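Side-chain contacts in chitin deacetylase 1 (Bombyx mori, PDB 5ZNT), which removes the N-acetyl groups from N-acetylglucosamine units of chitin, using a bound zinc ion, to give chitosan and acetate: residues 42-47 and 54-59; 90-93 and 97-100; 182-185 and 190-193. One frame throughout, in Å; residues are numbered along the deposited sequence.

How the contacts relate
Contacts 1 and 2 belong to the same parallel sheet of the catalytic domain, their centres about 11 Å apart and their nearest atoms about 6 Å apart without touching. Each packs a helix on a strand of that sheet, and strand 75-78 runs between strands 38-45 and 97-100. Contact 1 carries Asp46, a zinc ligand; the side chain of Ile98 in contact 2 lies about 14 Å from the metal, while Glu90 there touches a bound N-acetylglucosamine of the glycan pocket. Contact 3 stands apart, away from these sites and on the other side of the chain's centre, about 27 Å from contact 1 and about 26 Å from contact 2, centre to centre.

Contact 1 (42-47 and 54-59); sequences ITFDDA and ELYKEI. With ZN (zinc ion), chain C.
The ring of Phe44, on strand 38-45, and that of Tyr56, on helix 53-59, form an edge-to-face (T-shaped) pair. Their centroids are 4.8 Å apart and their planes stand at 58°. Tyr56 presents its CE1 corner to the centre of one Phe44 face, and CE1 comes to 3.6 Å from Phe44 CG. The side chains run antiparallel alongside one another, with Tyr56 OH 3.3 Å from Phe44 CB. That CB already points at the helix, and chi1 of -61°, CG anti to the carbonyl carbon, sets where the ring goes from there.

Apolar contact widens the interface: Ile59 meets the far end of the Phe44 ring, its CD1 4.1 Å from Phe44 CZ. Tyr76 of strand 75-78 adds a further ring to both aromatic side chains.

The polar link runs through water. Tyr56 OH is 2.6 Å from a water in its ring plane, which lies 2.8 Å from Ala47 O and is likely to donate to it.

The metal site begins just past the strand's C-terminal end. Asp46 OD1 binds zinc at 2.1 Å, alongside His101, His105 and three waters; Asp46 OD2 accepts a hydrogen bond from one of these waters and Asp45 OD2 from another. Asp45 OD1 forms a salt bridge with Arg146. The contact thus joins strand and helix of a beta-alpha-beta unit completed by strand 75-78, beside the zinc-binding Asp-His-His triad typical of carbohydrate esterase 4 enzymes.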
ATOM      1  N   ILE A  42       6.520  -3.057  -2.499  1.00 15.31           N
ATOM      2  CA  ILE A  42       6.562  -1.845  -3.302  1.00 18.56           C
ATOM      3  C   ILE A  42       5.144  -1.305  -3.431  1.00 17.59           C
ATOM      4  O   ILE A  42       4.222  -2.051  -3.773  1.00 18.08           O
ATOM      5  CB  ILE A  42       7.140  -2.144  -4.689  1.00 18.85           C
ATOM      6  CG1 ILE A  42       8.581  -2.651  -4.589  1.00 19.53           C
ATOM      7  CG2 ILE A  42       7.033  -0.911  -5.589  1.00 17.14           C
ATOM      8  CD1 ILE A  42       9.040  -3.291  -5.916  1.00 20.84           C
ATOM      9  N   THR A  43       4.955  -0.011  -3.157  1.00 15.38           N
ATOM     10  CA  THR A  43       3.649   0.609  -3.353  1.00 13.54           C
ATOM     11  C   THR A  43       3.808   1.898  -4.142  1.00 16.67           C
ATOM     12  O   THR A  43       4.887   2.496  -4.180  1.00 17.06           O
ATOM     13  CB  THR A  43       2.917   0.906  -2.022  1.00 16.20           C
ATOM     14  OG1 THR A  43       3.523   2.035  -1.367  1.00 19.32           O
ATOM     15  CG2 THR A  43       2.964  -0.310  -1.069  1.00 16.27           C
ATOM     16  N   PHE A  44       2.696   2.324  -4.764  1.00 16.63           N
ATOM     17  CA  PHE A  44       2.598   3.587  -5.484  1.00 13.86           C
ATOM     18  C   PHE A  44       1.308   4.295  -5.095  1.00 21.32           C
ATOM     19  O   PHE A  44       0.232   3.680  -5.110  1.00 17.92           O
ATOM     20  CB  PHE A  44       2.627   3.352  -7.000  1.00 14.96           C
ATOM     21  CG  PHE A  44       3.885   2.704  -7.467  1.00 18.11           C
ATOM     22  CD1 PHE A  44       5.046   3.454  -7.612  1.00 20.16           C
ATOM     23  CD2 PHE A  44       3.921   1.337  -7.723  1.00 19.65           C
ATOM     24  CE1 PHE A  44       6.230   2.839  -8.020  1.00 21.68           C
ATOM     25  CE2 PHE A  44       5.096   0.731  -8.141  1.00 21.41           C
ATOM     26  CZ  PHE A  44       6.240   1.487  -8.296  1.00 18.76           C
ATOM     27  N   ASP A  45       1.413   5.572  -4.790  1.00 13.87           N
ATOM     28  CA  ASP A  45       0.221   6.302  -4.458  1.00 18.02           C
ATOM     29  C   ASP A  45      -0.239   7.074  -5.668  1.00 23.75           C
ATOM     30  O   ASP A  45       0.478   7.238  -6.676  1.00 39.14           O
ATOM     31  CB  ASP A  45       0.426   7.139  -3.205  1.00 17.56           C
ATOM     32  CG  ASP A  45       0.592   6.304  -1.957  1.00 21.61           C
ATOM     33  OD1 ASP A  45       0.617   5.060  -2.072  1.00 20.85           O
ATOM     34  OD2 ASP A  45       0.709   6.903  -0.862  1.00 22.81           O
ATOM     35  N   ASP A  46      -1.462   7.541  -5.505  1.00 14.58           N
ATOM     36  CA  ASP A  46      -2.128   8.539  -6.305  1.00 16.29           C
ATOM     37  C   ASP A  46      -2.348   8.028  -7.718  1.00 29.07           C
ATOM     38  O   ASP A  46      -2.134   6.925  -7.956  1.00 42.74           O
ATOM     39  CB  ASP A  46      -1.334   9.869  -6.503  1.00 13.75           C
ATOM     40  CG  ASP A  46      -0.824  10.542  -5.211  1.00 21.17           C
ATOM     41  OD1 ASP A  46      -1.263  10.158  -4.153  1.00 18.23           O
ATOM     42  OD2 ASP A  46       0.020  11.468  -5.376  1.00 22.87           O
ATOM     43  N   ALA A  47      -2.847   8.860  -8.595  1.00 16.33           N
ATOM     44  CA  ALA A  47      -3.474   8.462  -9.843  1.00 16.85           C
ATOM     45  C   ALA A  47      -2.686   7.500 -10.721  1.00 19.29           C
ATOM     46  O   ALA A  47      -1.527   7.514 -10.714  1.00 16.08           O
ATOM     47  CB  ALA A  47      -3.932   9.676 -10.631  1.00 17.16           C
ATOM     48  N   GLU A  54       3.534   4.047 -18.644  1.00 21.77           N
ATOM     49  CA  GLU A  54       4.740   3.507 -19.262  1.00 32.16           C
ATOM     50  C   GLU A  54       5.824   3.212 -18.232  1.00 30.61           C
ATOM     51  O   GLU A  54       6.585   2.251 -18.392  1.00 29.17           O
ATOM     52  CB  GLU A  54       5.268   4.476 -20.321  1.00 34.97           C
ATOM     53  CG  GLU A  54       4.426   4.519 -21.590  1.00 41.02           C
ATOM     54  CD  GLU A  54       4.408   3.185 -22.325  1.00 64.20           C
ATOM     55  OE1 GLU A  54       5.493   2.750 -22.795  1.00 63.94           O
ATOM     56  OE2 GLU A  54       3.310   2.572 -22.413  1.00 58.21           O
ATOM     57  N   LEU A  55       5.948   4.046 -17.196  1.00 26.31           N
ATOM     58  CA  LEU A  55       6.884   3.722 -16.121  1.00 22.52           C
ATOM     59  C   LEU A  55       6.570   2.350 -15.522  1.00 23.71           C
ATOM     60  O   LEU A  55       7.478   1.535 -15.298  1.00 25.14           O
ATOM     61  CB  LEU A  55       6.839   4.799 -15.035  1.00 22.58           C
ATOM     62  CG  LEU A  55       7.612   4.423 -13.767  1.00 21.03           C
ATOM     63  CD1 LEU A  55       9.116   4.555 -13.985  1.00 23.58           C
ATOM     64  CD2 LEU A  55       7.172   5.241 -12.583  1.00 24.13           C
ATOM     65  N   TYR A  56       5.296   2.076 -15.245  1.00 18.83           N
ATOM     66  CA  TYR A  56       4.970   0.800 -14.614  1.00 21.03           C
ATOM     67  C   TYR A  56       5.275  -0.367 -15.550  1.00 29.68           C
ATOM     68  O   TYR A  56       5.650  -1.449 -15.081  1.00 24.36           O
ATOM     69  CB  TYR A  56       3.512   0.782 -14.164  1.00 21.26           C
ATOM     70  CG  TYR A  56       3.214   1.806 -13.070  1.00 22.59           C
ATOM     71  CD1 TYR A  56       4.117   2.031 -12.028  1.00 21.52           C
ATOM     72  CD2 TYR A  56       2.049   2.572 -13.104  1.00 17.53           C
ATOM     73  CE1 TYR A  56       3.851   2.975 -11.025  1.00 21.62           C
ATOM     74  CE2 TYR A  56       1.786   3.532 -12.118  1.00 17.66           C
ATOM     75  CZ  TYR A  56       2.693   3.718 -11.079  1.00 19.77           C
ATOM     76  OH  TYR A  56       2.431   4.639 -10.084  1.00 19.68           O
ATOM     77  N   LYS A  57       5.170  -0.157 -16.870  1.00 25.93           N
ATOM     78  CA  LYS A  57       5.535  -1.218 -17.814  1.00 33.47           C
ATOM     79  C   LYS A  57       7.030  -1.490 -17.793  1.00 27.91           C
ATOM     80  O   LYS A  57       7.457  -2.645 -17.933  1.00 31.43           O
ATOM     81  CB  LYS A  57       5.090  -0.859 -19.235  1.00 36.52           C
ATOM     82  CG  LYS A  57       3.629  -1.109 -19.486  1.00 41.84           C
ATOM     83  CD  LYS A  57       3.195  -0.594 -20.863  1.00 59.23           C
ATOM     84  CE  LYS A  57       1.661  -0.476 -20.947  1.00 59.39           C
ATOM     85  NZ  LYS A  57       1.208   0.133 -22.227  1.00 52.01           N
ATOM     86  N   GLU A  58       7.839  -0.441 -17.631  1.00 23.24           N
ATOM     87  CA  GLU A  58       9.281  -0.612 -17.572  1.00 27.98           C
ATOM     88  C   GLU A  58       9.686  -1.398 -16.329  1.00 31.15           C
ATOM     89  O   GLU A  58      10.560  -2.266 -16.399  1.00 25.86           O
ATOM     90  CB  GLU A  58       9.975   0.748 -17.593  1.00 26.03           C
ATOM     91  CG  GLU A  58      11.472   0.691 -17.445  1.00 28.65           C
ATOM     92  CD  GLU A  58      12.172   2.034 -17.712  1.00 42.31           C
ATOM     93  OE1 GLU A  58      11.484   3.047 -18.028  1.00 39.17           O
ATOM     94  OE2 GLU A  58      13.423   2.075 -17.595  1.00 36.57           O
ATOM     95  N   ILE A  59       9.066  -1.099 -15.185  1.00 24.50           N
ATOM     96  CA  ILE A  59       9.390  -1.802 -13.945  1.00 22.60           C
ATOM     97  C   ILE A  59       8.865  -3.237 -13.989  1.00 22.45           C
ATOM     98  O   ILE A  59       9.607  -4.198 -13.761  1.00 24.40           O
ATOM     99  CB  ILE A  59       8.820  -1.055 -12.727  1.00 18.83           C
ATOM    100  CG1 ILE A  59       9.406   0.359 -12.628  1.00 19.42           C
ATOM    101  CG2 ILE A  59       9.108  -1.870 -11.461  1.00 21.45           C
ATOM    102  CD1 ILE A  59       8.694   1.271 -11.616  1.00 21.80           C
TER
HETATM  103 ZN    ZN C 601      -1.287  10.775  -2.111  1.00 21.15          ZN
HETATM  104  O   HOH W   1       0.513   9.688  -1.189  1.00 21.97           O
HETATM  105  O   HOH W   2       0.156  12.257  -2.699  1.00 21.25           O
HETATM  106  O   HOH W   3       0.214   5.774  -9.398  1.00 21.04           O
HETATM  107  O   HOH W   4      -0.768  11.264   0.080  1.00 24.53           O

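Contact 2 (90-93 and 97-100); sequences ETHR and EIAV
Ile98 packs against Thr91 and His92 where helix 85-93 leads, through a short loop, into strand 97-100, the closing half of a beta-alpha-beta unit that starts with strand 75-78 in the parallel sheet of the deacetylase domain. No hydrogen bond crosses between the two segments; the contact is apolar. Thr91 and Ile98 meet at about a right angle, methyl to methyl, with Thr91 CG2 3.9 Å from Ile98 CD1. The threonine's first torsion (chi1 -63°) sets that methyl anti to the backbone N and places OG1 beside the N, where the hydroxyl bonds to Ala87 O in the preceding turn of the helix.

His92 comes in obliquely. Its CB lies 3.9 Å from Ile98 CG1, and that same carbon sits at the edge of the imidazole, near its plane and 4.0 Å from His92 CD2. The ring's NE2 bonds to Ser141 OG. Ile98 also touches Tyr76 of strand 75-78 and Ile131 of helix 117-134.

On the helix, Arg93 holds the pocket residue Glu90 in a side-on salt bridge: Arg93 NH2 meets Glu90 OE1 on its syn side at 2.8 Å, and NE meets Glu90 OE2 from above the carboxylate plane at 2.9 Å, nearly straight (175°).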
ATOM      1  N   GLU A  90      -6.339  -3.027 -15.936  1.00 18.07           N
ATOM      2  CA  GLU A  90      -5.282  -3.832 -16.525  1.00 20.79           C
ATOM      3  C   GLU A  90      -4.198  -4.154 -15.498  1.00 24.80           C
ATOM      4  O   GLU A  90      -3.682  -5.278 -15.449  1.00 20.40           O
ATOM      5  CB  GLU A  90      -4.702  -3.093 -17.731  1.00 20.59           C
ATOM      6  CG  GLU A  90      -3.538  -3.792 -18.389  1.00 22.24           C
ATOM      7  CD  GLU A  90      -3.942  -5.074 -19.125  1.00 31.14           C
ATOM      8  OE1 GLU A  90      -3.019  -5.725 -19.658  1.00 33.36           O
ATOM      9  OE2 GLU A  90      -5.154  -5.441 -19.163  1.00 26.66           O
ATOM     10  N   THR A  91      -3.850  -3.171 -14.670  1.00 17.58           N
ATOM     11  CA  THR A  91      -2.927  -3.395 -13.565  1.00 18.18           C
ATOM     12  C   THR A  91      -3.424  -4.514 -12.655  1.00 20.05           C
ATOM     13  O   THR A  91      -2.646  -5.380 -12.238  1.00 18.11           O
ATOM     14  CB  THR A  91      -2.767  -2.076 -12.797  1.00 19.78           C
ATOM     15  OG1 THR A  91      -2.173  -1.099 -13.663  1.00 18.19           O
ATOM     16  CG2 THR A  91      -1.931  -2.240 -11.533  1.00 20.56           C
ATOM     17  N   HIS A  92      -4.717  -4.503 -12.331  1.00 14.98           N
ATOM     18  CA  HIS A  92      -5.319  -5.550 -11.514  1.00 16.36           C
ATOM     19  C   HIS A  92      -5.303  -6.889 -12.253  1.00 22.98           C
ATOM     20  O   HIS A  92      -4.954  -7.924 -11.667  1.00 21.84           O
ATOM     21  CB  HIS A  92      -6.746  -5.133 -11.158  1.00 17.10           C
ATOM     22  CG  HIS A  92      -7.435  -6.028 -10.166  1.00 23.61           C
ATOM     23  ND1 HIS A  92      -8.187  -7.121 -10.544  1.00 23.67           N
ATOM     24  CD2 HIS A  92      -7.534  -5.955  -8.821  1.00 21.24           C
ATOM     25  CE1 HIS A  92      -8.703  -7.694  -9.472  1.00 23.23           C
ATOM     26  NE2 HIS A  92      -8.324  -7.006  -8.410  1.00 22.50           N
ATOM     27  N   ARG A  93      -5.642  -6.878 -13.550  1.00 22.48           N
ATOM     28  CA  ARG A  93      -5.621  -8.113 -14.339  1.00 21.91           C
ATOM     29  C   ARG A  93      -4.236  -8.741 -14.321  1.00 24.11           C
ATOM     30  O   ARG A  93      -4.105  -9.973 -14.280  1.00 22.91           O
ATOM     31  CB  ARG A  93      -6.065  -7.837 -15.788  1.00 20.49           C
ATOM     32  CG  ARG A  93      -6.199  -9.102 -16.643  1.00 25.36           C
ATOM     33  CD  ARG A  93      -6.545  -8.791 -18.078  1.00 24.13           C
ATOM     34  NE  ARG A  93      -5.406  -8.260 -18.821  1.00 26.97           N
ATOM     35  CZ  ARG A  93      -4.482  -9.004 -19.423  1.00 29.38           C
ATOM     36  NH1 ARG A  93      -4.548 -10.332 -19.361  1.00 29.72           N
ATOM     37  NH2 ARG A  93      -3.483  -8.414 -20.078  1.00 25.55           N
ATOM     38  N   GLU A  97      -2.093  -5.391  -6.783  1.00 15.06           N
ATOM     39  CA  GLU A  97      -3.201  -5.106  -5.888  1.00 18.35           C
ATOM     40  C   GLU A  97      -3.651  -3.664  -6.066  1.00 15.42           C
ATOM     41  O   GLU A  97      -2.821  -2.764  -6.195  1.00 15.72           O
ATOM     42  CB  GLU A  97      -2.795  -5.345  -4.431  1.00 14.37           C
ATOM     43  CG  GLU A  97      -3.896  -4.938  -3.452  1.00 16.20           C
ATOM     44  CD  GLU A  97      -3.606  -5.324  -2.002  1.00 19.85           C
ATOM     45  OE1 GLU A  97      -2.567  -5.973  -1.749  1.00 20.20           O
ATOM     46  OE2 GLU A  97      -4.443  -4.985  -1.126  1.00 18.90           O
ATOM     47  N   ILE A  98      -4.968  -3.450  -6.075  1.00 15.27           N
ATOM     48  CA  ILE A  98      -5.543  -2.108  -6.140  1.00 18.97           C
ATOM     49  C   ILE A  98      -6.149  -1.805  -4.782  1.00 15.43           C
ATOM     50  O   ILE A  98      -6.976  -2.576  -4.292  1.00 16.37           O
ATOM     51  CB  ILE A  98      -6.610  -1.989  -7.239  1.00 15.39           C
ATOM     52  CG1 ILE A  98      -6.007  -2.316  -8.596  1.00 15.47           C
ATOM     53  CG2 ILE A  98      -7.233  -0.565  -7.225  1.00 13.66           C
ATOM     54  CD1 ILE A  98      -4.849  -1.399  -9.018  1.00 16.55           C
ATOM     55  N   ALA A  99      -5.736  -0.690  -4.175  1.00 15.17           N
ATOM     56  CA  ALA A  99      -6.251  -0.239  -2.883  1.00 15.47           C
ATOM     57  C   ALA A  99      -6.703   1.210  -3.035  1.00 18.57           C
ATOM     58  O   ALA A  99      -6.482   1.830  -4.080  1.00 17.35           O
ATOM     59  CB  ALA A  99      -5.178  -0.360  -1.775  1.00 14.64           C
ATOM     60  N   VAL A 100      -7.351   1.780  -2.001  1.00 15.56           N
ATOM     61  CA  VAL A 100      -7.948   3.112  -2.152  1.00 18.83           C
ATOM     62  C   VAL A 100      -7.122   4.152  -1.418  1.00 18.18           C
ATOM     63  O   VAL A 100      -6.557   3.898  -0.342  1.00 16.74           O
ATOM     64  CB  VAL A 100      -9.421   3.174  -1.705  1.00 17.30           C
ATOM     65  CG1 VAL A 100     -10.259   2.111  -2.437  1.00 16.76           C
ATOM     66  CG2 VAL A 100      -9.573   3.063  -0.189  1.00 17.43           C
TER

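Contact 3 (182-185 and 190-193); sequences WPYT and MPHR. Unlike the reference sequence in segment 182-185: Trp182 (reference Cys).
Tyr184 lays one face of its ring under Pro191 and ends its hydroxyl on His192, so that a single side chain from strand 184-185 engages the loop that follows. This short strand pairs antiparallel with strand 209-214 in the mixed sheet of the chain, and residues 190-193 belong to the loop between the two strands.

The first shell has three components. Pro191 CD makes a CH-pi contact, standing 3.5 Å from the centroid of the Tyr184 ring and just 4° off its normal; its neighbour Pro191 CG is 3.7 Å from Tyr184 CD2. At the far end of the phenol, Tyr184 OH and His192 NE2 share a hydrogen bond of 2.8 Å in which either may be the donor. The hydroxyl approaches at the edge of the imidazole, near its plane, and the two rings do not stack, their planes standing at 67°. Met190 completes the set: its CG is 4.1 Å from Tyr184 CE1, and its chain bends at chi3, with the terminal CE 3.9 Å from Tyr184 OH. Replacing Tyr184 with a phenylalanine would probably keep the proline contact but leave His192 NE2 without its hydroxyl mate and the imidazole less firmly fixed in rotation.

In the next shell, the Tyr184 ring is placed by a first torsion that sets CG between the backbone N and the carbonyl carbon. The backbone of Tyr184 is hydrogen-bonded to Glu210, and its side chain touches Glu210 and Val212; these contacts join Tyr184 to strand 209-214. Ile172 packs against His192 from another loop. The imidazole is also held at its second nitrogen: His192 ND1 donates to Arg193 O at 2.8 Å, a bent bond (N-H...O 144°) reaching the oxygen from above the carbonyl plane.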
ATOM      1  N   TRP A 182       6.597  -5.802  12.500  1.00 19.06           N
ATOM      2  CA  TRP A 182       5.686  -6.594  11.690  1.00 24.75           C
ATOM      3  C   TRP A 182       4.302  -5.937  11.690  1.00 25.49           C
ATOM      4  O   TRP A 182       3.961  -5.202  12.626  1.00 22.34           O
ATOM      5  CB  TRP A 182       5.584  -8.024  12.243  1.00 23.34           C
ATOM      6  CG  TRP A 182       6.722  -8.890  11.792  1.00 25.05           C
ATOM      7  CD1 TRP A 182       8.002  -8.917  12.303  1.00 27.93           C
ATOM      8  CD2 TRP A 182       6.701  -9.828  10.707  1.00 21.28           C
ATOM      9  NE1 TRP A 182       8.768  -9.830  11.601  1.00 23.43           N
ATOM     10  CE2 TRP A 182       7.989 -10.407  10.627  1.00 21.25           C
ATOM     11  CE3 TRP A 182       5.704 -10.262   9.817  1.00 21.33           C
ATOM     12  CZ2 TRP A 182       8.317 -11.366   9.671  1.00 23.91           C
ATOM     13  CZ3 TRP A 182       6.035 -11.215   8.862  1.00 22.78           C
ATOM     14  CH2 TRP A 182       7.329 -11.763   8.805  1.00 23.48           C
ATOM     15  N   PRO A 183       3.485  -6.189  10.662  1.00 25.90           N
ATOM     16  CA  PRO A 183       2.082  -5.741  10.713  1.00 21.11           C
ATOM     17  C   PRO A 183       1.418  -6.232  11.990  1.00 27.63           C
ATOM     18  O   PRO A 183       1.859  -7.207  12.608  1.00 28.72           O
ATOM     19  CB  PRO A 183       1.440  -6.385   9.476  1.00 19.08           C
ATOM     20  CG  PRO A 183       2.584  -6.574   8.516  1.00 24.26           C
ATOM     21  CD  PRO A 183       3.815  -6.855   9.384  1.00 21.46           C
ATOM     22  N   TYR A 184       0.346  -5.547  12.381  1.00 21.94           N
ATOM     23  CA  TYR A 184      -0.394  -5.923  13.574  1.00 25.81           C
ATOM     24  C   TYR A 184      -1.866  -5.618  13.338  1.00 27.88           C
ATOM     25  O   TYR A 184      -2.215  -4.808  12.474  1.00 25.44           O
ATOM     26  CB  TYR A 184       0.160  -5.201  14.820  1.00 22.38           C
ATOM     27  CG  TYR A 184       0.217  -3.697  14.695  1.00 24.40           C
ATOM     28  CD1 TYR A 184      -0.898  -2.914  14.999  1.00 22.75           C
ATOM     29  CD2 TYR A 184       1.383  -3.056  14.289  1.00 24.99           C
ATOM     30  CE1 TYR A 184      -0.861  -1.539  14.880  1.00 22.86           C
ATOM     31  CE2 TYR A 184       1.431  -1.678  14.155  1.00 23.49           C
ATOM     32  CZ  TYR A 184       0.304  -0.930  14.452  1.00 24.41           C
ATOM     33  OH  TYR A 184       0.340   0.433  14.335  1.00 25.34           O
ATOM     34  N   THR A 185      -2.739  -6.309  14.068  1.00 25.45           N
ATOM     35  CA  THR A 185      -4.152  -5.955  14.020  1.00 28.40           C
ATOM     36  C   THR A 185      -4.457  -4.919  15.097  1.00 32.38           C
ATOM     37  O   THR A 185      -3.707  -4.741  16.059  1.00 28.88           O
ATOM     38  CB  THR A 185      -5.060  -7.180  14.190  1.00 37.91           C
ATOM     39  OG1 THR A 185      -4.919  -7.717  15.504  1.00 45.25           O
ATOM     40  CG2 THR A 185      -4.709  -8.254  13.178  1.00 41.14           C
ATOM     41  N   MET A 190      -1.783  -0.277  19.891  1.00 25.30           N
ATOM     42  CA  MET A 190      -0.656  -0.176  18.976  1.00 28.07           C
ATOM     43  C   MET A 190       0.643  -0.450  19.724  1.00 31.65           C
ATOM     44  O   MET A 190       0.822   0.046  20.847  1.00 25.37           O
ATOM     45  CB  MET A 190      -0.583   1.226  18.360  1.00 26.34           C
ATOM     46  CG  MET A 190      -1.729   1.569  17.433  1.00 31.71           C
ATOM     47  SD  MET A 190      -1.734   3.333  17.084  1.00 33.11           S
ATOM     48  CE  MET A 190      -0.064   3.587  16.548  1.00 26.29           C
ATOM     49  N   PRO A 191       1.578  -1.185  19.129  1.00 24.77           N
ATOM     50  CA  PRO A 191       2.831  -1.495  19.826  1.00 27.63           C
ATOM     51  C   PRO A 191       3.893  -0.420  19.661  1.00 32.55           C
ATOM     52  O   PRO A 191       5.083  -0.720  19.788  1.00 34.71           O
ATOM     53  CB  PRO A 191       3.281  -2.792  19.158  1.00 25.65           C
ATOM     54  CG  PRO A 191       2.808  -2.590  17.704  1.00 27.38           C
ATOM     55  CD  PRO A 191       1.487  -1.866  17.819  1.00 25.42           C
ATOM     56  N   HIS A 192       3.496   0.816  19.372  1.00 28.40           N
ATOM     57  CA  HIS A 192       4.452   1.900  19.183  1.00 19.66           C
ATOM     58  C   HIS A 192       3.712   3.211  19.359  1.00 17.57           C
ATOM     59  O   HIS A 192       2.482   3.250  19.373  1.00 25.68           O
ATOM     60  CB  HIS A 192       5.123   1.847  17.808  1.00 23.42           C
ATOM     61  CG  HIS A 192       4.157   1.979  16.671  1.00 24.34           C
ATOM     62  ND1 HIS A 192       3.775   3.202  16.161  1.00 24.48           N
ATOM     63  CD2 HIS A 192       3.492   1.042  15.955  1.00 25.78           C
ATOM     64  CE1 HIS A 192       2.916   3.009  15.173  1.00 30.90           C
ATOM     65  NE2 HIS A 192       2.720   1.709  15.032  1.00 26.05           N
ATOM     66  N   ARG A 193       4.481   4.287  19.504  1.00 22.87           N
ATOM     67  CA  ARG A 193       3.916   5.615  19.692  1.00 28.46           C
ATOM     68  C   ARG A 193       3.189   6.085  18.433  1.00 29.08           C
ATOM     69  O   ARG A 193       3.552   5.732  17.306  1.00 27.24           O
ATOM     70  CB  ARG A 193       5.009   6.630  20.022  1.00 31.18           C
ATOM     71  CG  ARG A 193       5.718   6.417  21.353  1.00 28.46           C
ATOM     72  CD  ARG A 193       6.552   7.644  21.699  1.00 28.47           C
ATOM     73  NE  ARG A 193       7.015   7.540  23.080  1.00 32.31           N
ATOM     74  CZ  ARG A 193       8.093   6.855  23.446  1.00 26.54           C
ATOM     75  NH1 ARG A 193       8.812   6.226  22.524  1.00 23.57           N
ATOM     76  NH2 ARG A 193       8.437   6.789  24.736  1.00 25.06           N
TER